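Long-range contacts in putative exported protein (Bacteroides fragilis, PDB 4RAA), which is of unknown function but folds as a six-bladed beta-propeller of the YWTD superfamily and is probably exported: residues A[11-16]-A[218-223]; A[123-128]-A[163-168]; A[128-133]-A[145-150]; A[223-228]-A[252-257]. One frame throughout, in Å; residues are numbered along the deposited sequence.

Contact 1: A[11-16]-A[218-223]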
# COMPACT_ATOMS: atom_id res chain seq x y z
N ILE A 11 -41.93 0.90 -0.76
CA ILE A 11 -42.10 2.03 0.16
C ILE A 11 -42.67 3.12 -0.75
O ILE A 11 -41.92 3.80 -1.45
CB ILE A 11 -40.78 2.43 0.84
CG1 ILE A 11 -40.31 1.28 1.75
CG2 ILE A 11 -40.95 3.71 1.67
CD1 ILE A 11 -38.97 1.50 2.41
N SER A 12 -43.99 3.26 -0.75
CA SER A 12 -44.69 4.21 -1.61
C SER A 12 -44.78 5.55 -0.93
O SER A 12 -45.26 5.61 0.20
CB SER A 12 -46.11 3.73 -1.92
OG SER A 12 -46.09 2.45 -2.52
N PHE A 13 -44.33 6.60 -1.61
CA PHE A 13 -44.41 7.97 -1.13
C PHE A 13 -45.46 8.72 -1.94
O PHE A 13 -45.35 8.81 -3.16
CB PHE A 13 -43.07 8.67 -1.30
CG PHE A 13 -41.99 8.14 -0.41
CD1 PHE A 13 -41.94 8.51 0.93
CD2 PHE A 13 -41.01 7.29 -0.90
CE1 PHE A 13 -40.95 8.02 1.78
CE2 PHE A 13 -40.01 6.82 -0.06
CZ PHE A 13 -39.98 7.17 1.28
N LYS A 14 -46.49 9.26 -1.27
CA LYS A 14 -47.52 10.05 -1.95
C LYS A 14 -46.94 11.47 -2.00
O LYS A 14 -46.04 11.77 -1.20
CB LYS A 14 -48.88 9.96 -1.23
CG LYS A 14 -49.28 8.51 -0.93
CD LYS A 14 -50.73 8.32 -0.51
CE LYS A 14 -51.65 7.97 -1.68
NZ LYS A 14 -51.72 9.02 -2.73
N GLU A 15 -47.39 12.31 -2.93
CA GLU A 15 -46.83 13.67 -3.11
C GLU A 15 -46.91 14.50 -1.85
O GLU A 15 -45.89 14.85 -1.28
CB GLU A 15 -47.48 14.46 -4.26
CG GLU A 15 -47.12 13.99 -5.66
CD GLU A 15 -47.64 14.91 -6.76
OE1 GLU A 15 -47.57 16.15 -6.61
OE2 GLU A 15 -48.08 14.38 -7.81
N HIS A 16 -48.14 14.77 -1.41
CA HIS A 16 -48.40 15.60 -0.25
C HIS A 16 -48.75 14.75 0.97
O HIS A 16 -49.04 13.57 0.87
CB HIS A 16 -49.56 16.58 -0.53
CG HIS A 16 -49.37 17.39 -1.78
ND1 HIS A 16 -48.40 18.36 -1.91
CD2 HIS A 16 -50.06 17.38 -2.96
CE1 HIS A 16 -48.49 18.91 -3.11
NE2 HIS A 16 -49.48 18.34 -3.76
N HIS A 218 -34.88 -2.66 0.20
CA HIS A 218 -35.99 -1.69 0.08
C HIS A 218 -36.12 -1.26 -1.37
O HIS A 218 -35.12 -1.18 -2.07
CB HIS A 218 -35.75 -0.41 0.91
CG HIS A 218 -35.33 -0.65 2.33
ND1 HIS A 218 -36.23 -0.89 3.34
CD2 HIS A 218 -34.10 -0.67 2.90
CE1 HIS A 218 -35.58 -1.06 4.48
NE2 HIS A 218 -34.29 -0.93 4.24
N SER A 219 -37.35 -1.01 -1.82
CA SER A 219 -37.61 -0.42 -3.15
C SER A 219 -38.57 0.77 -2.96
O SER A 219 -39.44 0.74 -2.08
CB SER A 219 -38.12 -1.44 -4.17
OG SER A 219 -39.39 -1.94 -3.81
N PHE A 220 -38.39 1.81 -3.77
CA PHE A 220 -39.20 3.02 -3.66
C PHE A 220 -40.00 3.33 -4.91
O PHE A 220 -39.67 2.91 -6.02
CB PHE A 220 -38.31 4.23 -3.37
CG PHE A 220 -37.31 4.00 -2.27
CD1 PHE A 220 -37.73 3.97 -0.94
CD2 PHE A 220 -35.95 3.81 -2.56
CE1 PHE A 220 -36.82 3.75 0.09
CE2 PHE A 220 -35.03 3.59 -1.53
CZ PHE A 220 -35.47 3.56 -0.20
N SER A 221 -41.09 4.05 -4.70
CA SER A 221 -41.94 4.59 -5.75
C SER A 221 -42.46 5.91 -5.18
O SER A 221 -42.75 6.00 -3.98
CB SER A 221 -43.09 3.65 -6.12
OG SER A 221 -43.97 3.48 -5.03
N PHE A 222 -42.53 6.93 -6.03
CA PHE A 222 -43.00 8.26 -5.66
C PHE A 222 -44.15 8.60 -6.58
O PHE A 222 -44.10 8.28 -7.76
CB PHE A 222 -41.86 9.27 -5.81
CG PHE A 222 -40.67 8.97 -4.93
CD1 PHE A 222 -39.68 8.06 -5.34
CD2 PHE A 222 -40.52 9.59 -3.69
CE1 PHE A 222 -38.58 7.77 -4.54
CE2 PHE A 222 -39.42 9.31 -2.88
CZ PHE A 222 -38.45 8.39 -3.30
N GLU A 223 -45.21 9.20 -6.03
CA GLU A 223 -46.39 9.57 -6.82
C GLU A 223 -46.00 10.65 -7.84
O GLU A 223 -45.27 11.60 -7.50
CB GLU A 223 -47.54 10.04 -5.91
CG GLU A 223 -48.86 10.38 -6.63
CD GLU A 223 -49.92 11.02 -5.74
OE1 GLU A 223 -49.59 11.70 -4.75
OE2 GLU A 223 -51.12 10.88 -6.08
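Ile-11, Ser-12 and Phe-13 pair in parallel with Phe-220, Ser-221 and Phe-222, adding the N-terminal strand 10-13 to the edge of a propeller blade whose strand 213-222 is otherwise antiparallel to its neighbour. The axes approach to 4.8 Å and diverge by 19°. The bonding is that of a parallel sheet, with one residue of strand 10-13 bridging two of its partner. Ile-11 N donates to Ser-219 O (2.8 Å) while Ile-11 O accepts weakly from Ser-221 N; Phe-13 N reaches Ser-221 O (2.9 Å), and Phe-13 O accepts from Glu-223 N. Ser-12 O faces the other way and is taken by Thr-288 OG1 of strand 287-292. On the hydroxyl face, Ser-12 OG bonds Ser-221 OG only weakly, at 3.4 Å.

The opposite face is largely apolar. Ile-11 CB lies alongside Phe-220 CD1 at 3.9 Å, and the Phe-13 and Phe-222 rings run the same way, their planes 13° apart but slid so far that they barely overlap. Val-268 and Leu-266 of strand 265-272 pack against this aromatic face. Where Ile-11 CD1 nears the His-218 ring, the imidazole's NE2 is bound to Glu-261.

Beyond the strand ends, an extended Glu-223, with CG anti to its N (chi1 -177°), carries its carboxylate past Lys-14, whose NZ makes only a long salt bridge to OE2. Glu-223 OE1 uses its anti lone pair to accept from Glu-15 N at 2.9 Å, in a nearly straight bond.

Contact 2: A[123-128]-A[163-168]. With PO4 (phosphate ion), chain B.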
# COMPACT_ATOMS: atom_id res chain seq x y z
N TYR A 123 0.23 4.69 7.51
CA TYR A 123 0.78 4.44 6.16
C TYR A 123 -0.18 4.84 5.06
O TYR A 123 -1.36 5.05 5.34
CB TYR A 123 1.14 2.96 5.97
CG TYR A 123 -0.04 2.00 5.98
CD1 TYR A 123 -0.62 1.58 7.18
CD2 TYR A 123 -0.55 1.48 4.78
CE1 TYR A 123 -1.69 0.68 7.18
CE2 TYR A 123 -1.62 0.59 4.77
CZ TYR A 123 -2.18 0.18 5.97
OH TYR A 123 -3.23 -0.71 5.93
N GLU A 124 0.32 4.94 3.83
CA GLU A 124 -0.53 5.29 2.67
C GLU A 124 -0.27 4.35 1.50
O GLU A 124 0.87 3.94 1.27
CB GLU A 124 -0.34 6.75 2.22
CG GLU A 124 1.05 7.12 1.67
CD GLU A 124 1.20 8.59 1.27
OE1 GLU A 124 0.26 9.40 1.45
OE2 GLU A 124 2.29 8.94 0.78
N ARG A 125 -1.33 4.04 0.77
CA ARG A 125 -1.30 3.19 -0.42
C ARG A 125 -2.01 3.88 -1.57
O ARG A 125 -2.78 4.80 -1.33
CB ARG A 125 -2.03 1.88 -0.16
CG ARG A 125 -1.46 1.06 0.96
CD ARG A 125 -2.25 -0.24 1.10
NE ARG A 125 -2.18 -1.05 -0.12
CZ ARG A 125 -2.98 -2.07 -0.41
NH1 ARG A 125 -3.97 -2.44 0.41
NH2 ARG A 125 -2.82 -2.71 -1.56
N ARG A 126 -1.78 3.41 -2.79
CA ARG A 126 -2.47 3.96 -3.96
C ARG A 126 -3.83 3.31 -4.10
O ARG A 126 -3.99 2.13 -3.77
CB ARG A 126 -1.69 3.74 -5.24
CG ARG A 126 -0.37 4.47 -5.26
CD ARG A 126 0.42 4.14 -6.50
NE ARG A 126 0.78 2.73 -6.59
CZ ARG A 126 1.48 2.19 -7.59
NH1 ARG A 126 1.94 2.93 -8.60
NH2 ARG A 126 1.74 0.87 -7.57
N LEU A 127 -4.79 4.08 -4.62
CA LEU A 127 -6.11 3.56 -4.92
C LEU A 127 -5.91 2.53 -6.00
O LEU A 127 -5.14 2.77 -6.93
CB LEU A 127 -7.04 4.63 -5.48
CG LEU A 127 -7.53 5.81 -4.63
CD1 LEU A 127 -8.37 6.71 -5.53
CD2 LEU A 127 -8.33 5.37 -3.41
N PRO A 128 -6.59 1.38 -5.89
CA PRO A 128 -6.44 0.34 -6.90
C PRO A 128 -7.06 0.67 -8.28
O PRO A 128 -6.67 0.06 -9.29
CB PRO A 128 -7.16 -0.85 -6.26
CG PRO A 128 -8.19 -0.23 -5.38
CD PRO A 128 -7.59 1.02 -4.86
N ASP A 163 -10.32 -7.92 -1.62
CA ASP A 163 -9.74 -8.40 -0.36
C ASP A 163 -9.00 -7.24 0.35
O ASP A 163 -8.95 -6.10 -0.14
CB ASP A 163 -8.83 -9.65 -0.57
CG ASP A 163 -7.56 -9.38 -1.40
OD1 ASP A 163 -7.13 -8.21 -1.57
OD2 ASP A 163 -6.96 -10.37 -1.86
N SER A 164 -8.44 -7.57 1.52
CA SER A 164 -7.57 -6.68 2.32
C SER A 164 -6.55 -5.91 1.45
O SER A 164 -6.41 -4.70 1.54
CB SER A 164 -6.82 -7.60 3.33
OG SER A 164 -5.77 -6.98 4.04
N LEU A 165 -5.90 -6.64 0.55
CA LEU A 165 -4.80 -6.17 -0.29
C LEU A 165 -5.22 -5.40 -1.57
O LEU A 165 -4.35 -4.89 -2.27
CB LEU A 165 -3.91 -7.41 -0.61
CG LEU A 165 -2.45 -7.37 -1.04
CD1 LEU A 165 -1.60 -6.62 -0.04
CD2 LEU A 165 -1.92 -8.79 -1.19
N PHE A 166 -6.53 -5.31 -1.84
CA PHE A 166 -7.16 -4.63 -3.02
C PHE A 166 -7.31 -5.47 -4.31
O PHE A 166 -7.72 -4.93 -5.35
CB PHE A 166 -6.56 -3.24 -3.41
CG PHE A 166 -6.41 -2.23 -2.28
CD1 PHE A 166 -7.15 -2.28 -1.09
CD2 PHE A 166 -5.58 -1.11 -2.51
CE1 PHE A 166 -6.99 -1.29 -0.11
CE2 PHE A 166 -5.44 -0.11 -1.55
CZ PHE A 166 -6.14 -0.20 -0.35
N ASP A 167 -6.98 -6.76 -4.27
CA ASP A 167 -7.21 -7.65 -5.43
C ASP A 167 -8.72 -7.88 -5.52
O ASP A 167 -9.37 -8.12 -4.50
CB ASP A 167 -6.46 -8.98 -5.29
CG ASP A 167 -4.94 -8.81 -5.30
OD1 ASP A 167 -4.42 -7.82 -5.88
OD2 ASP A 167 -4.25 -9.69 -4.74
N ILE A 168 -9.27 -7.79 -6.74
CA ILE A 168 -10.72 -7.88 -6.97
C ILE A 168 -11.23 -9.29 -6.74
O ILE A 168 -10.71 -10.22 -7.37
CB ILE A 168 -11.11 -7.39 -8.41
CG1 ILE A 168 -10.77 -5.90 -8.57
CG2 ILE A 168 -12.60 -7.65 -8.71
CD1 ILE A 168 -10.84 -5.36 -9.99
P PO4 B . -0.55 -0.49 -3.62
O1 PO4 B . -1.74 0.24 -4.22
O2 PO4 B . 0.62 -0.45 -4.58
O3 PO4 B . -0.14 0.15 -2.32
O4 PO4 B . -0.97 -1.92 -3.35
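Arg-125 and Phe-166 meet by stacking. The guanidinium lies flat over one ring face, planes 11° apart, and its CZ sits 3.5 Å from the centroid of the Phe-166 ring, 20° off the normal, a cation-pi contact. The bend at chi3 (61°) turns the arginine's end onto the ring. Trp-144 meets the same phenylalanine edge-to-face.

By hydrogen bonding, Arg-125 NH2 donates almost straight to Leu-165 O (2.8 Å). That carbonyl belongs to the type I turn Asp-163 to Phe-166; the bond runs in the guanidinium plane but meets the oxygen from above its carbonyl plane.

Apolar contact is added by Pro-128, whose CD touches Phe-166 CD2 at 3.8 Å.

Polar and ionic contacts gather round a phosphate, probably from the crystallisation liquor. Arg-125 grips it at two points, NH2 to O4 (2.7 Å) and NE to O3 (3.2 Å), while Arg-126 NH2 reaches O2 weakly. The second subunit adds hydrogen bonds from its Arg-125 NE and the backbone N of its Arg-126, and Arg-126 NH1 forms a salt bridge with Asp-167 of that subunit.

Rotation of the Arg-125 guanidinium is probably restricted by ring, carbonyl and anion together, and the phosphate probably offsets positive charge at the dimer interface.

Contact 3: A[128-133]-A[145-150]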
# COMPACT_ATOMS: atom_id res chain seq x y z
N PRO A 128 -6.59 1.38 -5.89
CA PRO A 128 -6.44 0.34 -6.90
C PRO A 128 -7.06 0.67 -8.28
O PRO A 128 -6.67 0.06 -9.29
CB PRO A 128 -7.16 -0.85 -6.26
CG PRO A 128 -8.19 -0.23 -5.38
CD PRO A 128 -7.59 1.02 -4.86
N PHE A 129 -8.00 1.61 -8.31
CA PHE A 129 -8.74 2.02 -9.51
C PHE A 129 -9.50 3.33 -9.24
O PHE A 129 -9.43 3.84 -8.12
CB PHE A 129 -9.70 0.88 -9.94
CG PHE A 129 -10.37 0.18 -8.78
CD1 PHE A 129 -11.38 0.80 -8.04
CD2 PHE A 129 -10.00 -1.13 -8.44
CE1 PHE A 129 -11.99 0.15 -6.97
CE2 PHE A 129 -10.62 -1.79 -7.37
CZ PHE A 129 -11.61 -1.14 -6.63
N SER A 130 -10.22 3.85 -10.23
CA SER A 130 -11.01 5.08 -10.04
C SER A 130 -12.20 4.80 -9.11
O SER A 130 -13.10 4.02 -9.46
CB SER A 130 -11.49 5.65 -11.36
OG SER A 130 -12.23 6.85 -11.16
N THR A 131 -12.19 5.42 -7.94
CA THR A 131 -13.21 5.22 -6.90
C THR A 131 -13.21 6.40 -5.91
O THR A 131 -12.21 7.09 -5.78
CB THR A 131 -12.95 3.89 -6.15
OG1 THR A 131 -13.98 3.67 -5.19
CG2 THR A 131 -11.59 3.87 -5.43
N SER A 132 -14.36 6.64 -5.26
CA SER A 132 -14.52 7.75 -4.28
C SER A 132 -14.92 7.34 -2.85
O SER A 132 -14.68 8.09 -1.91
CB SER A 132 -15.58 8.74 -4.79
OG SER A 132 -16.89 8.17 -4.81
N CYS A 133 -15.47 6.15 -2.68
CA CYS A 133 -16.06 5.75 -1.42
C CYS A 133 -15.92 4.24 -1.20
O CYS A 133 -16.02 3.48 -2.17
CB CYS A 133 -17.51 6.26 -1.49
SG CYS A 133 -18.79 5.19 -0.88
N ASN A 145 -16.93 1.63 -4.69
CA ASN A 145 -17.76 1.99 -5.83
C ASN A 145 -16.82 2.11 -7.03
O ASN A 145 -15.63 2.36 -6.85
CB ASN A 145 -18.59 3.28 -5.58
CG ASN A 145 -17.78 4.58 -5.68
OD1 ASN A 145 -16.71 4.72 -5.09
ND2 ASN A 145 -18.32 5.54 -6.40
N SER A 146 -17.36 1.91 -8.24
CA SER A 146 -16.60 2.01 -9.50
C SER A 146 -16.92 3.30 -10.28
O SER A 146 -17.99 3.39 -10.86
CB SER A 146 -16.89 0.79 -10.40
OG SER A 146 -16.43 1.00 -11.74
N ARG A 147 -15.98 4.25 -10.30
CA ARG A 147 -16.12 5.51 -11.06
C ARG A 147 -15.40 5.43 -12.43
O ARG A 147 -14.70 6.38 -12.82
CB ARG A 147 -15.64 6.71 -10.24
CG ARG A 147 -16.42 6.94 -8.96
CD ARG A 147 -16.28 8.35 -8.39
NE ARG A 147 -16.97 9.37 -9.19
CZ ARG A 147 -16.43 10.19 -10.11
NH1 ARG A 147 -15.13 10.16 -10.40
NH2 ARG A 147 -17.22 11.07 -10.75
N GLU A 148 -15.59 4.33 -13.16
CA GLU A 148 -14.99 4.12 -14.48
C GLU A 148 -16.06 3.93 -15.55
O GLU A 148 -17.14 3.39 -15.29
CB GLU A 148 -14.03 2.92 -14.48
CG GLU A 148 -12.78 3.13 -13.64
CD GLU A 148 -11.63 2.14 -13.90
OE1 GLU A 148 -11.72 1.30 -14.82
OE2 GLU A 148 -10.62 2.24 -13.18
N TYR A 149 -15.73 4.38 -16.77
CA TYR A 149 -16.61 4.33 -17.96
C TYR A 149 -15.87 3.97 -19.28
O TYR A 149 -16.47 4.02 -20.36
CB TYR A 149 -17.34 5.68 -18.11
CG TYR A 149 -16.41 6.87 -18.03
CD1 TYR A 149 -16.06 7.43 -16.79
CD2 TYR A 149 -15.85 7.43 -19.19
CE1 TYR A 149 -15.18 8.51 -16.70
CE2 TYR A 149 -14.98 8.52 -19.12
CZ TYR A 149 -14.65 9.06 -17.87
OH TYR A 149 -13.80 10.14 -17.77
N THR A 150 -14.62 3.50 -19.17
CA THR A 150 -13.71 3.25 -20.29
C THR A 150 -13.79 1.77 -20.75
O THR A 150 -14.84 1.13 -20.59
CB THR A 150 -12.28 3.68 -19.84
OG1 THR A 150 -11.85 2.84 -18.76
CG2 THR A 150 -12.27 5.15 -19.38
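Thr-131 and Arg-147 have the closest backbones here, CA to CA 5.1 Å, where two largely irregular segments run at 140° to each other, roughly antiparallel. They carry the pairing of strands 134-136 and 142-145, which begin a four-stranded propeller blade, past its end. The evidence for this continuation is two backbone bonds: Asn-145 N donates to Cys-133 O (3.3 Å), and Arg-147 N to Ser-130 O (3.0 Å).

Among the side chains, Asn-145 does most of the work. Its CG stands between the backbone N and the carbonyl carbon (chi1 77°), which swings the amide back across the 131-133 backbone. There OD1 accepts from Ser-132 N (3.0 Å) in the carbonyl plane, on a lone pair, and from Cys-133 N (3.1 Å) above that plane. Thr-131 OG1 approaches the same residue, 2.7 Å from Asn-145 O and 2.9 Å from Asn-145 OD1. Farther out, Ser-130 OG donates to Arg-147 O at 3.0 Å, so the two residues exchange bonds in both directions. Glu-148 OE2 receives a weak bond from Ser-130 N; its other oxygen, OE1, is held by Ser-152 OG.

The side-chain amide oxygen thus satisfies two successive backbone N-H groups at buried positions where regular strand pairing has lapsed, and its two differently placed bonds should restrict rotation of the amide.

Contact 4: A[223-228]-A[252-257]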
# COMPACT_ATOMS: atom_id res chain seq x y z
N GLU A 223 -45.21 9.20 -6.03
CA GLU A 223 -46.39 9.57 -6.82
C GLU A 223 -46.00 10.65 -7.84
O GLU A 223 -45.27 11.60 -7.50
CB GLU A 223 -47.54 10.04 -5.91
CG GLU A 223 -48.86 10.38 -6.63
CD GLU A 223 -49.92 11.02 -5.74
OE1 GLU A 223 -49.59 11.70 -4.75
OE2 GLU A 223 -51.12 10.88 -6.08
N GLY A 224 -46.46 10.47 -9.08
CA GLY A 224 -46.23 11.44 -10.16
C GLY A 224 -44.81 11.64 -10.67
O GLY A 224 -44.54 12.63 -11.33
N THR A 225 -43.92 10.71 -10.36
CA THR A 225 -42.52 10.78 -10.81
C THR A 225 -41.84 9.44 -10.68
O THR A 225 -42.36 8.52 -10.07
CB THR A 225 -41.70 11.84 -10.04
OG1 THR A 225 -40.41 11.98 -10.66
CG2 THR A 225 -41.51 11.46 -8.56
N ASP A 226 -40.66 9.35 -11.28
CA ASP A 226 -39.87 8.13 -11.27
C ASP A 226 -38.43 8.48 -11.65
O ASP A 226 -38.12 9.64 -11.94
CB ASP A 226 -40.49 7.15 -12.30
CG ASP A 226 -40.10 5.69 -12.07
OD1 ASP A 226 -39.43 5.35 -11.08
OD2 ASP A 226 -40.48 4.85 -12.90
N ILE A 227 -37.55 7.49 -11.57
CA ILE A 227 -36.19 7.61 -12.10
C ILE A 227 -36.24 7.72 -13.64
O ILE A 227 -37.19 7.21 -14.26
CB ILE A 227 -35.28 6.39 -11.78
CG1 ILE A 227 -36.06 5.06 -11.95
CG2 ILE A 227 -34.71 6.54 -10.38
CD1 ILE A 227 -35.24 3.84 -12.27
N PRO A 228 -35.23 8.35 -14.27
CA PRO A 228 -35.18 8.42 -15.74
C PRO A 228 -35.02 7.06 -16.40
O PRO A 228 -34.36 6.19 -15.83
CB PRO A 228 -33.93 9.26 -16.00
CG PRO A 228 -33.68 9.97 -14.73
CD PRO A 228 -34.05 9.01 -13.67
N ASP A 252 -39.68 15.98 -15.61
CA ASP A 252 -40.50 15.59 -14.46
C ASP A 252 -39.86 14.46 -13.65
O ASP A 252 -40.31 14.21 -12.53
CB ASP A 252 -41.91 15.17 -14.91
CG ASP A 252 -42.73 16.33 -15.50
OD1 ASP A 252 -42.75 17.44 -14.92
OD2 ASP A 252 -43.40 16.11 -16.53
N TYR A 253 -38.85 13.76 -14.20
CA TYR A 253 -38.14 12.64 -13.52
C TYR A 253 -37.42 13.06 -12.23
O TYR A 253 -37.29 14.25 -11.95
CB TYR A 253 -37.08 12.01 -14.44
CG TYR A 253 -37.59 11.23 -15.64
CD1 TYR A 253 -38.30 10.02 -15.46
CD2 TYR A 253 -37.30 11.64 -16.94
CE1 TYR A 253 -38.73 9.27 -16.56
CE2 TYR A 253 -37.74 10.90 -18.04
CZ TYR A 253 -38.45 9.72 -17.86
OH TYR A 253 -38.86 9.02 -18.96
N ILE A 254 -36.96 12.07 -11.47
CA ILE A 254 -36.18 12.29 -10.24
C ILE A 254 -34.75 12.64 -10.65
O ILE A 254 -34.01 11.80 -11.17
CB ILE A 254 -36.20 11.09 -9.27
CG1 ILE A 254 -37.61 10.90 -8.71
CG2 ILE A 254 -35.21 11.29 -8.12
CD1 ILE A 254 -37.85 9.58 -8.00
N SER A 255 -34.37 13.89 -10.38
CA SER A 255 -33.06 14.45 -10.71
C SER A 255 -31.89 13.85 -9.91
O SER A 255 -30.87 13.50 -10.49
CB SER A 255 -33.10 15.98 -10.52
OG SER A 255 -31.80 16.52 -10.45
N TYR A 256 -32.07 13.77 -8.60
CA TYR A 256 -31.09 13.28 -7.62
C TYR A 256 -31.85 12.63 -6.47
O TYR A 256 -33.01 12.97 -6.26
CB TYR A 256 -30.29 14.49 -7.10
CG TYR A 256 -29.46 14.33 -5.80
CD1 TYR A 256 -30.05 14.45 -4.53
CD2 TYR A 256 -28.07 14.14 -5.86
CE1 TYR A 256 -29.28 14.33 -3.36
CE2 TYR A 256 -27.30 14.02 -4.69
CZ TYR A 256 -27.91 14.12 -3.46
OH TYR A 256 -27.13 14.01 -2.33
N TYR A 257 -31.23 11.69 -5.76
CA TYR A 257 -31.82 11.14 -4.53
C TYR A 257 -30.75 10.52 -3.65
O TYR A 257 -29.89 9.81 -4.17
CB TYR A 257 -32.97 10.14 -4.79
CG TYR A 257 -32.59 8.69 -5.03
CD1 TYR A 257 -32.21 8.24 -6.31
CD2 TYR A 257 -32.63 7.75 -3.98
CE1 TYR A 257 -31.87 6.90 -6.52
CE2 TYR A 257 -32.29 6.42 -4.18
CZ TYR A 257 -31.91 5.99 -5.45
OH TYR A 257 -31.59 4.69 -5.64
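The Tyr-253 ring receives Pro-228 CA over one face, 3.6 Å from the centroid and 16° off the normal, which meets the criteria for a CH-pi contact. Asp-226 O lies at the ring's edge, near its plane, and Phe-232 from helix 230-237 meets the tyrosine edge-to-face. The ring owes this place to chi1 of -69°, with CG anti to the carbonyl carbon, which brings it beside the chain at Ile-227 and Pro-228. Nearer the backbone of Tyr-253, Pro-228 CG is 4.0 Å from its CB.

Two polar bonds fix the backbones. Ile-254 N donates to Asp-226 O at 2.7 Å. Thr-225 OG1, anti to its own N, donates to Asp-252 O at 2.9 Å. The methyl CG2 of the same threonine rests 3.9 Å from Ile-254 CG1, the two side chains crossing at about a right angle. Leu-204 of strand 203-210 touches Ile-254 and Ile-227.

Segment 223-228 leaves one blade at the end of strand 213-222, and segment 252-257 enters strand 254-261, the start of another; helices 230-237 and 245-250 lie between. The contact therefore closes the base of this helical excursion, using a threonine hydroxyl and a main-chain carbonyl as polar ties, with a proline C-H on an aromatic face and aliphatic contacts beside them.

The four contacts form two touching pairs. Contacts 1 and 4 have centres 11 Å apart and share Glu-223; Phe-222 CD1 meets Ile-254 CD1 at 3.6 Å, joining strand 213-222 to the base of the helical excursion. Contacts 2 and 3 share Pro-128, with centres 13 Å apart, and Ile-168 CG1 approaches Phe-129 CE2 at 4.3 Å. Contacts 1 and 2 lie on opposite sides of the chain's centre, 39 Å between their centres, while contacts 3 and 4 are separated by about 12 Å at their nearest atoms. The phosphate lies at contact 2, where the second subunit also meets the chain; it reaches contact 3 through Pro-128, whereas no other chain touches contacts 1 and 4.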